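Local coordinates for NH(3)-dependent NAD(+) synthetase (Francisella tularensis subsp. holarctica LVS, PDB 3FIU), which belongs to the NAD synthase family of the HUP clan, an alpha/beta fold around a parallel sheet, and carries adenosine monophosphate, pyrophosphate and magnesium ions in this structure, at residues N168-K171 and S172-F175; G199-D202 and E203-M206; T209-E212 and I213-L217; Q221-A224 and K225-E228. One frame throughout, in Å; residues are numbered along the deposited sequence.

Contact 1 of 4, residues N168-K171 and S172-F175; sequences NLKK and SQVF. With POP (pyrophosphate 2-), chain H.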
ATOM      1  N   ASN A 168       2.284 -17.265  -8.822  1.00 24.21           N
ATOM      2  CA  ASN A 168       2.088 -18.727  -8.790  1.00 25.90           C
ATOM      3  C   ASN A 168       3.372 -19.534  -9.046  1.00 26.19           C
ATOM      4  O   ASN A 168       3.354 -20.760  -8.958  1.00 26.83           O
ATOM      5  CB  ASN A 168       1.005 -19.174  -9.774  1.00 25.06           C
ATOM      6  CG  ASN A 168      -0.344 -18.606  -9.453  1.00 28.23           C
ATOM      7  OD1 ASN A 168      -0.631 -18.259  -8.315  1.00 30.57           O
ATOM      8  ND2 ASN A 168      -1.175 -18.492 -10.466  1.00 30.91           N
ATOM      9  N   LEU A 169       4.492 -18.854  -9.306  1.00 25.39           N
ATOM     10  CA  LEU A 169       5.748 -19.540  -9.669  1.00 24.64           C
ATOM     11  C   LEU A 169       6.725 -19.809  -8.522  1.00 23.27           C
ATOM     12  O   LEU A 169       7.002 -18.931  -7.693  1.00 24.77           O
ATOM     13  CB  LEU A 169       6.486 -18.727 -10.748  1.00 23.86           C
ATOM     14  CG  LEU A 169       5.805 -18.465 -12.093  1.00 26.21           C
ATOM     15  CD1 LEU A 169       6.658 -17.539 -12.964  1.00 28.72           C
ATOM     16  CD2 LEU A 169       5.502 -19.750 -12.842  1.00 31.26           C
ATOM     17  N   LYS A 170       7.276 -21.022  -8.508  1.00 22.13           N
ATOM     18  CA  LYS A 170       8.375 -21.379  -7.611  1.00 22.72           C
ATOM     19  C   LYS A 170       9.620 -20.644  -8.091  1.00 20.62           C
ATOM     20  O   LYS A 170       9.715 -20.277  -9.269  1.00 20.57           O
ATOM     21  CB  LYS A 170       8.666 -22.880  -7.701  1.00 24.79           C
ATOM     22  CG  LYS A 170       7.630 -23.774  -7.011  1.00 28.89           C
ATOM     23  CD  LYS A 170       7.975 -25.259  -7.255  1.00 37.29           C
ATOM     24  CE  LYS A 170       7.542 -25.711  -8.642  1.00 41.16           C
ATOM     25  NZ  LYS A 170       8.204 -26.998  -9.060  1.00 42.85           N
ATOM     26  N   LYS A 171      10.579 -20.466  -7.201  1.00 20.70           N
ATOM     27  CA  LYS A 171      11.782 -19.701  -7.561  1.00 20.56           C
ATOM     28  C   LYS A 171      12.535 -20.369  -8.731  1.00 22.62           C
ATOM     29  O   LYS A 171      12.993 -19.703  -9.657  1.00 21.30           O
ATOM     30  CB  LYS A 171      12.679 -19.534  -6.331  1.00 18.68           C
ATOM     31  CG  LYS A 171      13.827 -18.526  -6.524  1.00 21.86           C
ATOM     32  CD  LYS A 171      13.263 -17.097  -6.574  1.00 18.08           C
ATOM     33  CE  LYS A 171      14.405 -16.069  -6.689  1.00 23.99           C
ATOM     34  NZ  LYS A 171      13.854 -14.637  -6.575  1.00 21.66           N
ATOM     35  N   SER A 172      12.623 -21.702  -8.707  1.00 24.52           N
ATOM     36  CA  SER A 172      13.262 -22.432  -9.792  1.00 23.20           C
ATOM     37  C   SER A 172      12.565 -22.193 -11.131  1.00 24.43           C
ATOM     38  O   SER A 172      13.229 -22.149 -12.182  1.00 24.18           O
ATOM     39  CB  SER A 172      13.320 -23.934  -9.475  1.00 24.85           C
ATOM     40  OG  SER A 172      12.010 -24.475  -9.495  1.00 28.54           O
ATOM     41  N   GLN A 173      11.242 -22.024 -11.109  1.00 23.20           N
ATOM     42  CA  GLN A 173      10.512 -21.731 -12.328  1.00 21.75           C
ATOM     43  C   GLN A 173      10.751 -20.303 -12.809  1.00 22.24           C
ATOM     44  O   GLN A 173      10.790 -20.055 -14.015  1.00 21.90           O
ATOM     45  CB  GLN A 173       9.014 -21.987 -12.164  1.00 21.97           C
ATOM     46  CG  GLN A 173       8.694 -23.472 -12.040  1.00 25.05           C
ATOM     47  CD  GLN A 173       7.284 -23.741 -11.571  1.00 30.09           C
ATOM     48  OE1 GLN A 173       6.681 -22.942 -10.826  1.00 24.00           O
ATOM     49  NE2 GLN A 173       6.749 -24.898 -11.970  1.00 30.69           N
ATOM     50  N   VAL A 174      10.910 -19.376 -11.866  1.00 20.78           N
ATOM     51  CA  VAL A 174      11.327 -18.011 -12.231  1.00 20.87           C
ATOM     52  C   VAL A 174      12.698 -18.054 -12.953  1.00 20.64           C
ATOM     53  O   VAL A 174      12.869 -17.430 -14.013  1.00 19.54           O
ATOM     54  CB  VAL A 174      11.346 -17.073 -11.011  1.00 21.57           C
ATOM     55  CG1 VAL A 174      11.907 -15.668 -11.389  1.00 21.55           C
ATOM     56  CG2 VAL A 174       9.909 -16.963 -10.400  1.00 21.77           C
ATOM     57  N   PHE A 175      13.652 -18.789 -12.390  1.00 19.02           N
ATOM     58  CA  PHE A 175      14.966 -18.917 -13.023  1.00 19.93           C
ATOM     59  C   PHE A 175      14.886 -19.575 -14.409  1.00 21.04           C
ATOM     60  O   PHE A 175      15.582 -19.163 -15.338  1.00 21.05           O
ATOM     61  CB  PHE A 175      15.937 -19.660 -12.122  1.00 20.64           C
ATOM     62  CG  PHE A 175      16.577 -18.799 -11.071  1.00 20.63           C
ATOM     63  CD1 PHE A 175      16.344 -19.039  -9.727  1.00 21.55           C
ATOM     64  CD2 PHE A 175      17.454 -17.781 -11.424  1.00 23.28           C
ATOM     65  CE1 PHE A 175      16.956 -18.270  -8.724  1.00 23.14           C
ATOM     66  CE2 PHE A 175      18.064 -16.992 -10.423  1.00 22.08           C
ATOM     67  CZ  PHE A 175      17.809 -17.237  -9.081  1.00 20.57           C
TER
HETATM   68  P1  POP H4001      14.325  -9.222  -7.384  1.00 19.14           P
HETATM   69  O1  POP H4001      14.209  -8.862  -8.845  1.00 19.01           O
HETATM   70  O2  POP H4001      12.973  -9.331  -6.739  1.00 17.12           O
HETATM   71  O3  POP H4001      15.184  -8.262  -6.575  1.00 19.86           O
HETATM   72  O   POP H4001      14.969 -10.710  -7.298  1.00 17.79           O
HETATM   73  P2  POP H4001      15.302 -11.438  -5.900  1.00 19.41           P
HETATM   74  O4  POP H4001      14.014 -11.651  -5.122  1.00 18.45           O
HETATM   75  O5  POP H4001      15.845 -12.754  -6.380  1.00 17.35           O
HETATM   76  O6  POP H4001      16.339 -10.706  -5.083  1.00 18.56           O
HETATM   77  O   HOH W   1       4.395 -22.916  -9.533  1.00 40.36           O
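The carboxamide of Gln173 lies between two aliphatic groups. Over one face sits Lys170 CE, 3.5 Å from Gln173 CD and nearly as close to both the oxygen and the nitrogen of the amide. Leu169 CD2 is on the other side of that plane, 4.0 Å from OE1 of Gln173. The oxygen is gripped twice: Lys170 N donates to Gln173 OE1 (3.1 Å, 162° at the hydrogen) from somewhat off the carbonyl plane, and a water that also serves Asn168 O donates as well. The Phe175 ring meets the Lys171 chain through CE1, 3.8 Å from Lys171 CG. Lys170 is the N-cap of helix 171-180, and Leu169 CB with Val174 CG2 (3.9 Å) forms a hydrophobic staple across the first turn, where Val174 N binds Lys170 O. A bend at chi3 (-79°) turns the end of Lys170 over the amide, while its NZ makes a salt bridge with Asp218. With CG anti to the backbone N (chi1 -169°), Lys171 instead leads into the ligand pocket: its NZ donates to O5 of pyrophosphate at 2.7 Å, bonds weakly to O4, and pairs with Asp41, a ligand of magnesium.

Contact 2 of 4, residues G199-D202 and E203-M206; sequences GQTD and EDEM. With NA (sodium ion), chain I.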
ATOM      1  N   GLY A 199      26.477  -8.444   0.501  1.00 37.59           N
ATOM      2  CA  GLY A 199      26.497  -9.834   0.927  1.00 34.53           C
ATOM      3  C   GLY A 199      25.202 -10.352   1.528  1.00 33.00           C
ATOM      4  O   GLY A 199      25.125 -11.533   1.878  1.00 32.19           O
ATOM      5  N   GLN A 200      24.177  -9.503   1.666  1.00 30.16           N
ATOM      6  CA  GLN A 200      22.890 -10.000   2.175  1.00 28.05           C
ATOM      7  C   GLN A 200      22.280 -10.993   1.182  1.00 27.55           C
ATOM      8  O   GLN A 200      22.278 -10.747  -0.015  1.00 25.51           O
ATOM      9  CB  GLN A 200      21.905  -8.855   2.470  1.00 28.42           C
ATOM     10  CG  GLN A 200      20.518  -9.339   2.900  1.00 29.15           C
ATOM     11  CD  GLN A 200      19.414  -8.253   2.863  1.00 31.40           C
ATOM     12  OE1 GLN A 200      19.245  -7.528   1.870  1.00 31.00           O
ATOM     13  NE2 GLN A 200      18.631  -8.188   3.930  1.00 30.56           N
ATOM     14  N   THR A 201      21.788 -12.134   1.664  1.00 27.93           N
ATOM     15  CA  THR A 201      21.108 -13.070   0.768  1.00 27.23           C
ATOM     16  C   THR A 201      19.783 -13.509   1.370  1.00 25.61           C
ATOM     17  O   THR A 201      19.660 -13.675   2.592  1.00 26.87           O
ATOM     18  CB  THR A 201      21.947 -14.350   0.431  1.00 28.83           C
ATOM     19  OG1 THR A 201      22.065 -15.159   1.615  1.00 28.58           O
ATOM     20  CG2 THR A 201      23.339 -13.990  -0.103  1.00 28.96           C
ATOM     21  N   ASP A 202      18.787 -13.698   0.510  1.00 24.69           N
ATOM     22  CA  ASP A 202      17.474 -14.137   0.965  1.00 23.34           C
ATOM     23  C   ASP A 202      17.558 -15.441   1.786  1.00 24.55           C
ATOM     24  O   ASP A 202      16.882 -15.593   2.805  1.00 24.51           O
ATOM     25  CB  ASP A 202      16.574 -14.406  -0.226  1.00 22.55           C
ATOM     26  CG  ASP A 202      16.171 -13.139  -0.971  1.00 25.73           C
ATOM     27  OD1 ASP A 202      16.643 -12.024  -0.629  1.00 24.39           O
ATOM     28  OD2 ASP A 202      15.382 -13.282  -1.923  1.00 23.73           O
ATOM     29  N   GLU A 203      18.374 -16.380   1.312  1.00 24.58           N
ATOM     30  CA  GLU A 203      18.429 -17.697   1.940  1.00 25.74           C
ATOM     31  C   GLU A 203      19.035 -17.633   3.348  1.00 28.04           C
ATOM     32  O   GLU A 203      18.524 -18.301   4.263  1.00 28.02           O
ATOM     33  CB  GLU A 203      19.160 -18.673   1.032  1.00 25.07           C
ATOM     34  CG  GLU A 203      18.367 -18.959  -0.242  1.00 22.86           C
ATOM     35  CD  GLU A 203      19.007 -20.047  -1.076  1.00 29.67           C
ATOM     36  OE1 GLU A 203      20.242 -20.218  -0.957  1.00 29.76           O
ATOM     37  OE2 GLU A 203      18.288 -20.719  -1.843  1.00 26.03           O
ATOM     38  N   ASP A 204      20.062 -16.784   3.529  1.00 29.51           N
ATOM     39  CA  ASP A 204      20.657 -16.515   4.845  1.00 30.65           C
ATOM     40  C   ASP A 204      19.648 -15.851   5.748  1.00 30.61           C
ATOM     41  O   ASP A 204      19.617 -16.090   6.958  1.00 30.00           O
ATOM     42  CB  ASP A 204      21.831 -15.539   4.742  1.00 32.81           C
ATOM     43  CG  ASP A 204      23.149 -16.214   4.462  1.00 39.57           C
ATOM     44  OD1 ASP A 204      23.171 -17.360   3.962  1.00 47.58           O
ATOM     45  OD2 ASP A 204      24.187 -15.570   4.747  1.00 48.45           O
ATOM     46  N   GLU A 205      18.848 -14.966   5.166  1.00 30.92           N
ATOM     47  CA  GLU A 205      17.886 -14.203   5.937  1.00 31.34           C
ATOM     48  C   GLU A 205      16.772 -15.105   6.437  1.00 30.48           C
ATOM     49  O   GLU A 205      16.403 -15.066   7.614  1.00 29.55           O
ATOM     50  CB  GLU A 205      17.312 -13.084   5.073  1.00 33.11           C
ATOM     51  CG  GLU A 205      16.923 -11.889   5.867  1.00 40.64           C
ATOM     52  CD  GLU A 205      18.115 -11.020   6.251  1.00 45.04           C
ATOM     53  OE1 GLU A 205      18.000  -9.796   6.079  1.00 48.15           O
ATOM     54  OE2 GLU A 205      19.153 -11.541   6.719  1.00 47.22           O
ATOM     55  N   MET A 206      16.244 -15.927   5.538  1.00 28.59           N
ATOM     56  CA  MET A 206      15.143 -16.806   5.895  1.00 29.12           C
ATOM     57  C   MET A 206      15.596 -18.016   6.727  1.00 28.80           C
ATOM     58  O   MET A 206      14.787 -18.568   7.465  1.00 28.82           O
ATOM     59  CB  MET A 206      14.404 -17.288   4.655  1.00 28.77           C
ATOM     60  CG  MET A 206      13.756 -16.169   3.833  1.00 28.05           C
ATOM     61  SD  MET A 206      13.003 -16.784   2.344  1.00 27.52           S
ATOM     62  CE  MET A 206      14.364 -17.530   1.464  1.00 24.73           C
TER
HETATM   63 NA    NA I 250      14.779 -11.028  -2.648  1.00 19.38          NA
HETATM   64  O   HOH W   2      12.510 -11.465  -1.180  1.00 43.70           O
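Glu205 reaches back over the first turn of helix 202-206 to the side chain of Gln200, in the helix N-cap arrangement centred on Thr201. Its CB rests on two backbone oxygens, 3.4 Å from Asp202 O and 3.5 Å from Thr201 O, the latter being the acceptor of the amide N of Glu205 itself. At CG the bend at chi2 (79°) turns the chain back against the direction of the helix, beside Tyr152 and Trp197, and brings CD to 3.7 Å from NE2 of Gln200. At the tip, OE1 of Glu205 takes a hydrogen bond of 2.8 Å from NE2 of Gln200. The donor comes from above the carboxylate plane, whereas the oxygen lies close to the plane of the amide, the two flat groups being turned 78° apart. Leu196 N holds the other end of that amide at OE1, so both ends of the Gln200 group have partners and its rotation is fixed. The pair occupies the positions just before the cap and four residues after it, where an apolar staple is often found; here a polar link takes its place.

Thr201 OG1 closes the turn by accepting from Asp204 N (3.2 Å, 153°). On the buried side of the turn, Met206 CE packs 3.4 Å from Asp202 O, the oxygen that also accepts Met206 N. Asp202 points its carboxylate into the pyrophosphate pocket, where Tyr210 also bonds it. Both of its oxygens bind sodium unevenly, OD2 at 2.4 Å and OD1 at 2.9 Å.

Contact 3 of 4, residues T209-E212 and I213-L217; sequences TYQE and IDDFL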
ATOM      1  N   THR A 209      16.489 -22.592   2.243  1.00 27.07           N
ATOM      2  CA  THR A 209      16.857 -22.376   0.849  1.00 26.84           C
ATOM      3  C   THR A 209      15.612 -22.279  -0.016  1.00 25.72           C
ATOM      4  O   THR A 209      14.520 -22.755   0.363  1.00 25.71           O
ATOM      5  CB  THR A 209      17.745 -23.522   0.296  1.00 27.34           C
ATOM      6  OG1 THR A 209      16.975 -24.729   0.244  1.00 27.20           O
ATOM      7  CG2 THR A 209      18.986 -23.726   1.140  1.00 27.59           C
ATOM      8  N   TYR A 210      15.749 -21.655  -1.179  1.00 26.01           N
ATOM      9  CA  TYR A 210      14.628 -21.638  -2.113  1.00 25.70           C
ATOM     10  C   TYR A 210      14.243 -23.031  -2.559  1.00 26.23           C
ATOM     11  O   TYR A 210      13.069 -23.282  -2.817  1.00 24.98           O
ATOM     12  CB  TYR A 210      14.870 -20.719  -3.324  1.00 24.53           C
ATOM     13  CG  TYR A 210      14.628 -19.255  -2.974  1.00 23.94           C
ATOM     14  CD1 TYR A 210      15.709 -18.357  -2.793  1.00 25.99           C
ATOM     15  CD2 TYR A 210      13.316 -18.769  -2.784  1.00 24.48           C
ATOM     16  CE1 TYR A 210      15.472 -16.997  -2.444  1.00 23.86           C
ATOM     17  CE2 TYR A 210      13.082 -17.437  -2.453  1.00 26.71           C
ATOM     18  CZ  TYR A 210      14.154 -16.559  -2.288  1.00 23.01           C
ATOM     19  OH  TYR A 210      13.874 -15.237  -1.971  1.00 25.84           O
ATOM     20  N   GLN A 211      15.212 -23.938  -2.655  1.00 27.98           N
ATOM     21  CA  GLN A 211      14.876 -25.299  -3.094  1.00 29.45           C
ATOM     22  C   GLN A 211      13.955 -25.967  -2.070  1.00 28.17           C
ATOM     23  O   GLN A 211      12.976 -26.628  -2.446  1.00 28.71           O
ATOM     24  CB  GLN A 211      16.115 -26.161  -3.352  1.00 30.16           C
ATOM     25  CG  GLN A 211      15.782 -27.428  -4.184  1.00 33.52           C
ATOM     26  CD  GLN A 211      15.011 -27.105  -5.471  1.00 41.96           C
ATOM     27  OE1 GLN A 211      15.467 -26.307  -6.301  1.00 44.28           O
ATOM     28  NE2 GLN A 211      13.828 -27.707  -5.632  1.00 41.33           N
ATOM     29  N   GLU A 212      14.263 -25.752  -0.792  1.00 27.59           N
ATOM     30  CA  GLU A 212      13.420 -26.221   0.315  1.00 27.90           C
ATOM     31  C   GLU A 212      12.036 -25.600   0.280  1.00 27.95           C
ATOM     32  O   GLU A 212      11.042 -26.321   0.365  1.00 26.78           O
ATOM     33  CB  GLU A 212      14.105 -26.001   1.666  1.00 29.41           C
ATOM     34  CG  GLU A 212      15.204 -27.019   1.923  1.00 31.95           C
ATOM     35  CD  GLU A 212      16.145 -26.638   3.052  1.00 40.35           C
ATOM     36  OE1 GLU A 212      16.516 -25.454   3.181  1.00 36.56           O
ATOM     37  OE2 GLU A 212      16.527 -27.545   3.818  1.00 45.65           O
ATOM     38  N   ILE A 213      11.950 -24.273   0.125  1.00 25.68           N
ATOM     39  CA  ILE A 213      10.626 -23.656   0.035  1.00 24.02           C
ATOM     40  C   ILE A 213       9.859 -24.197  -1.175  1.00 21.62           C
ATOM     41  O   ILE A 213       8.673 -24.511  -1.066  1.00 22.35           O
ATOM     42  CB  ILE A 213      10.666 -22.079   0.036  1.00 24.74           C
ATOM     43  CG1 ILE A 213      11.438 -21.528   1.255  1.00 22.76           C
ATOM     44  CG2 ILE A 213       9.242 -21.492  -0.048  1.00 21.73           C
ATOM     45  CD1 ILE A 213      11.924 -20.088   1.054  1.00 22.60           C
ATOM     46  N   ASP A 214      10.535 -24.340  -2.322  1.00 22.28           N
ATOM     47  CA  ASP A 214       9.877 -24.784  -3.540  1.00 20.76           C
ATOM     48  C   ASP A 214       9.346 -26.226  -3.334  1.00 22.64           C
ATOM     49  O   ASP A 214       8.221 -26.545  -3.724  1.00 21.47           O
ATOM     50  CB  ASP A 214      10.842 -24.834  -4.732  1.00 21.19           C
ATOM     51  CG  ASP A 214      11.110 -23.458  -5.372  1.00 27.47           C
ATOM     52  OD1 ASP A 214      10.481 -22.445  -4.981  1.00 26.23           O
ATOM     53  OD2 ASP A 214      11.941 -23.421  -6.319  1.00 28.33           O
ATOM     54  N   ASP A 215      10.199 -27.092  -2.803  1.00 23.32           N
ATOM     55  CA  ASP A 215       9.779 -28.485  -2.516  1.00 24.12           C
ATOM     56  C   ASP A 215       8.531 -28.486  -1.587  1.00 25.30           C
ATOM     57  O   ASP A 215       7.545 -29.177  -1.861  1.00 26.47           O
ATOM     58  CB  ASP A 215      10.929 -29.229  -1.871  1.00 25.43           C
ATOM     59  CG  ASP A 215      12.030 -29.596  -2.865  1.00 27.76           C
ATOM     60  OD1 ASP A 215      13.072 -30.103  -2.405  1.00 28.12           O
ATOM     61  OD2 ASP A 215      11.857 -29.377  -4.077  1.00 27.69           O
ATOM     62  N   PHE A 216       8.564 -27.683  -0.527  1.00 24.03           N
ATOM     63  CA  PHE A 216       7.391 -27.583   0.351  1.00 25.75           C
ATOM     64  C   PHE A 216       6.138 -27.191  -0.443  1.00 25.33           C
ATOM     65  O   PHE A 216       5.117 -27.867  -0.375  1.00 24.38           O
ATOM     66  CB  PHE A 216       7.660 -26.636   1.522  1.00 24.42           C
ATOM     67  CG  PHE A 216       6.440 -26.359   2.365  1.00 27.87           C
ATOM     68  CD1 PHE A 216       6.008 -27.291   3.316  1.00 31.03           C
ATOM     69  CD2 PHE A 216       5.725 -25.180   2.205  1.00 25.70           C
ATOM     70  CE1 PHE A 216       4.878 -27.041   4.103  1.00 31.12           C
ATOM     71  CE2 PHE A 216       4.609 -24.914   2.991  1.00 28.32           C
ATOM     72  CZ  PHE A 216       4.182 -25.857   3.937  1.00 31.32           C
ATOM     73  N   LEU A 217       6.226 -26.147  -1.266  1.00 25.37           N
ATOM     74  CA  LEU A 217       5.071 -25.715  -2.028  1.00 25.39           C
ATOM     75  C   LEU A 217       4.564 -26.827  -2.939  1.00 26.36           C
ATOM     76  O   LEU A 217       3.377 -26.900  -3.232  1.00 24.75           O
ATOM     77  CB  LEU A 217       5.376 -24.426  -2.831  1.00 28.43           C
ATOM     78  CG  LEU A 217       5.695 -23.150  -2.017  1.00 29.37           C
ATOM     79  CD1 LEU A 217       6.161 -22.006  -2.950  1.00 30.06           C
ATOM     80  CD2 LEU A 217       4.532 -22.701  -1.129  1.00 28.50           C
TER
HETATM   81  O   HOH W   3      14.455 -23.598  -6.148  1.00 33.14           O
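Gln211 NE2 donates to Asp215 OD2 at 3.0 Å, one turn further along helix 210-218. The nitrogen's partner lies nearly in the amide plane, but the donor stands well above the carboxylate, with the two planes 56° apart. Beneath this bridge Asp215 N binds Gln211 O. The bend of Gln211 at chi2 (52°) turns its amide forward along the helix, toward Asp215, while OE1 accepts from a water that donates also to Asp214 OD2 (2.5 Å).

Around this shell, Asp214 spends both carboxylate oxygens on the amide nitrogens of Lys171 and Ser172 in the first turn of helix 171-180, a setting likely to stabilise its negative charge. On the buried flank Tyr210 CD2 meets Ile213 CD1 at 4.3 Å; the Tyr210 hydroxyl goes to Asp202, and its ring takes a cation-pi contact from Lys171. The start of the helix is set by two crossed bonds: Glu212 N to Thr209 OG1 (3.1 Å) and Thr209 N to Glu212 OE1 (3.0 Å, 174°), the latter almost in line with the C-O bond of the carboxylate. This reciprocal pairing is a capping box.

Contact 4 of 4, residues Q221-A224 and K225-E228; sequences QVSA and KALE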
ATOM      1  N   GLN A 221       8.977 -33.641   0.536  1.00 30.24           N
ATOM      2  CA  GLN A 221       9.546 -33.664   1.871  1.00 31.20           C
ATOM      3  C   GLN A 221      10.642 -32.617   2.052  1.00 30.57           C
ATOM      4  O   GLN A 221      11.472 -32.421   1.143  1.00 29.36           O
ATOM      5  CB  GLN A 221      10.155 -35.032   2.123  1.00 32.26           C
ATOM      6  CG  GLN A 221      10.557 -35.265   3.571  1.00 41.30           C
ATOM      7  CD  GLN A 221      11.693 -36.272   3.705  1.00 51.94           C
ATOM      8  OE1 GLN A 221      12.298 -36.709   2.710  1.00 59.42           O
ATOM      9  NE2 GLN A 221      11.993 -36.642   4.933  1.00 53.09           N
ATOM     10  N   VAL A 222      10.645 -31.963   3.217  1.00 29.32           N
ATOM     11  CA  VAL A 222      11.746 -31.061   3.609  1.00 30.12           C
ATOM     12  C   VAL A 222      12.222 -31.321   5.030  1.00 30.51           C
ATOM     13  O   VAL A 222      11.523 -31.949   5.794  1.00 32.36           O
ATOM     14  CB  VAL A 222      11.386 -29.555   3.398  1.00 28.92           C
ATOM     15  CG1 VAL A 222      11.193 -29.280   1.914  1.00 27.23           C
ATOM     16  CG2 VAL A 222      10.144 -29.181   4.159  1.00 30.25           C
ATOM     17  N   SER A 223      13.410 -30.837   5.382  1.00 32.32           N
ATOM     18  CA  SER A 223      13.986 -31.072   6.707  1.00 33.12           C
ATOM     19  C   SER A 223      13.221 -30.328   7.794  1.00 33.28           C
ATOM     20  O   SER A 223      12.538 -29.339   7.521  1.00 34.77           O
ATOM     21  CB  SER A 223      15.463 -30.648   6.738  1.00 34.10           C
ATOM     22  OG  SER A 223      15.590 -29.236   6.886  1.00 34.04           O
ATOM     23  N   ALA A 224      13.336 -30.812   9.028  1.00 34.07           N
ATOM     24  CA  ALA A 224      12.674 -30.197  10.186  1.00 32.44           C
ATOM     25  C   ALA A 224      13.185 -28.758  10.457  1.00 33.19           C
ATOM     26  O   ALA A 224      12.447 -27.884  10.911  1.00 30.12           O
ATOM     27  CB  ALA A 224      12.867 -31.097  11.412  1.00 33.61           C
ATOM     28  N   LYS A 225      14.463 -28.531  10.175  1.00 32.25           N
ATOM     29  CA  LYS A 225      15.059 -27.197  10.251  1.00 34.46           C
ATOM     30  C   LYS A 225      14.394 -26.260   9.233  1.00 33.56           C
ATOM     31  O   LYS A 225      13.947 -25.160   9.581  1.00 33.35           O
ATOM     32  CB  LYS A 225      16.554 -27.301   9.941  1.00 35.60           C
ATOM     33  CG  LYS A 225      17.318 -25.992   9.970  1.00 37.75           C
ATOM     34  CD  LYS A 225      18.762 -26.249   9.526  1.00 42.74           C
ATOM     35  CE  LYS A 225      19.749 -25.360  10.279  1.00 46.20           C
ATOM     36  NZ  LYS A 225      21.064 -26.045  10.449  1.00 46.58           N
ATOM     37  N   ALA A 226      14.350 -26.711   7.979  1.00 33.48           N
ATOM     38  CA  ALA A 226      13.689 -25.990   6.893  1.00 33.02           C
ATOM     39  C   ALA A 226      12.246 -25.736   7.269  1.00 32.87           C
ATOM     40  O   ALA A 226      11.750 -24.611   7.207  1.00 30.65           O
ATOM     41  CB  ALA A 226      13.742 -26.797   5.625  1.00 33.08           C
ATOM     42  N   LEU A 227      11.559 -26.792   7.672  1.00 33.10           N
ATOM     43  CA  LEU A 227      10.147 -26.641   7.918  1.00 33.22           C
ATOM     44  C   LEU A 227       9.881 -25.688   9.099  1.00 33.50           C
ATOM     45  O   LEU A 227       8.824 -25.036   9.140  1.00 32.80           O
ATOM     46  CB  LEU A 227       9.522 -28.004   8.162  1.00 35.00           C
ATOM     47  CG  LEU A 227       8.023 -28.144   7.936  1.00 36.73           C
ATOM     48  CD1 LEU A 227       7.624 -27.666   6.562  1.00 34.08           C
ATOM     49  CD2 LEU A 227       7.707 -29.632   8.109  1.00 42.04           C
ATOM     50  N   GLU A 228      10.835 -25.597  10.038  1.00 32.48           N
ATOM     51  CA  GLU A 228      10.703 -24.678  11.170  1.00 33.52           C
ATOM     52  C   GLU A 228      10.806 -23.223  10.678  1.00 33.37           C
ATOM     53  O   GLU A 228      10.061 -22.343  11.140  1.00 32.90           O
ATOM     54  CB  GLU A 228      11.756 -24.957  12.262  1.00 34.72           C
ATOM     55  CG  GLU A 228      11.552 -24.149  13.559  1.00 35.96           C
ATOM     56  CD  GLU A 228      12.183 -22.762  13.495  1.00 42.23           C
ATOM     57  OE1 GLU A 228      13.282 -22.641  12.916  1.00 45.78           O
ATOM     58  OE2 GLU A 228      11.596 -21.798  14.020  1.00 39.05           O
TER
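Ser223 satisfies two amide donors of Ala226 and Leu227 at the start of helix 224-235. Its OG accepts from Ala226 N at 3.0 Å with an N-H...O angle of 166°, and its backbone O accepts from Leu227 N at 2.7 Å, a short and fairly straight bond. A chi1 of 80° holds the hydroxyl between the backbone N and carbonyl carbon of Ser223, facing Ala226 N, where it also touches Ala226 CB (3.3 Å). The next donor is held less neatly: Glu228 N meets Ala224 O at 2.9 Å with an angle of 137°, standing well above that carbonyl plane, and has a second, weak bond to Lys225 O. This is a serine N-cap reinforced by a hydrophobic staple, in which Val222, just before the cap, reaches Leu227, four residues after it. Their chains cross at about a right angle, and the touch is made by Val222 CG2 and Leu227 CD1, 3.8 Å apart. Val222 CB lies further off from Ala226 CB, at 4.3 Å. Helix 210-218 covers the same face: Phe216 packs on Leu227, and Glu212 on both Ser223 and Ala226.

How the contacts relate
Following the chain, the four contacts come in series, none enclosing or crossing another, and each closes no more than a helical turn or two. Contact 1 starts helix 171-180, contact 2 the short helix 202-206, contact 3 helix 210-218 and contact 4 helix 224-235. Contact 3 lies between the others in space. Its helix 210-218 is set against the start of helix 171-180 in contact 1 and against helix 224-235 in contact 4, and it joins contact 2 where Glu203 takes the amide of Tyr210 and Met206 packs on Ile213. Contacts 1 and 2 do not touch, yet both send a charged side chain to the pyrophosphate pocket; contact 4 lies at the surface.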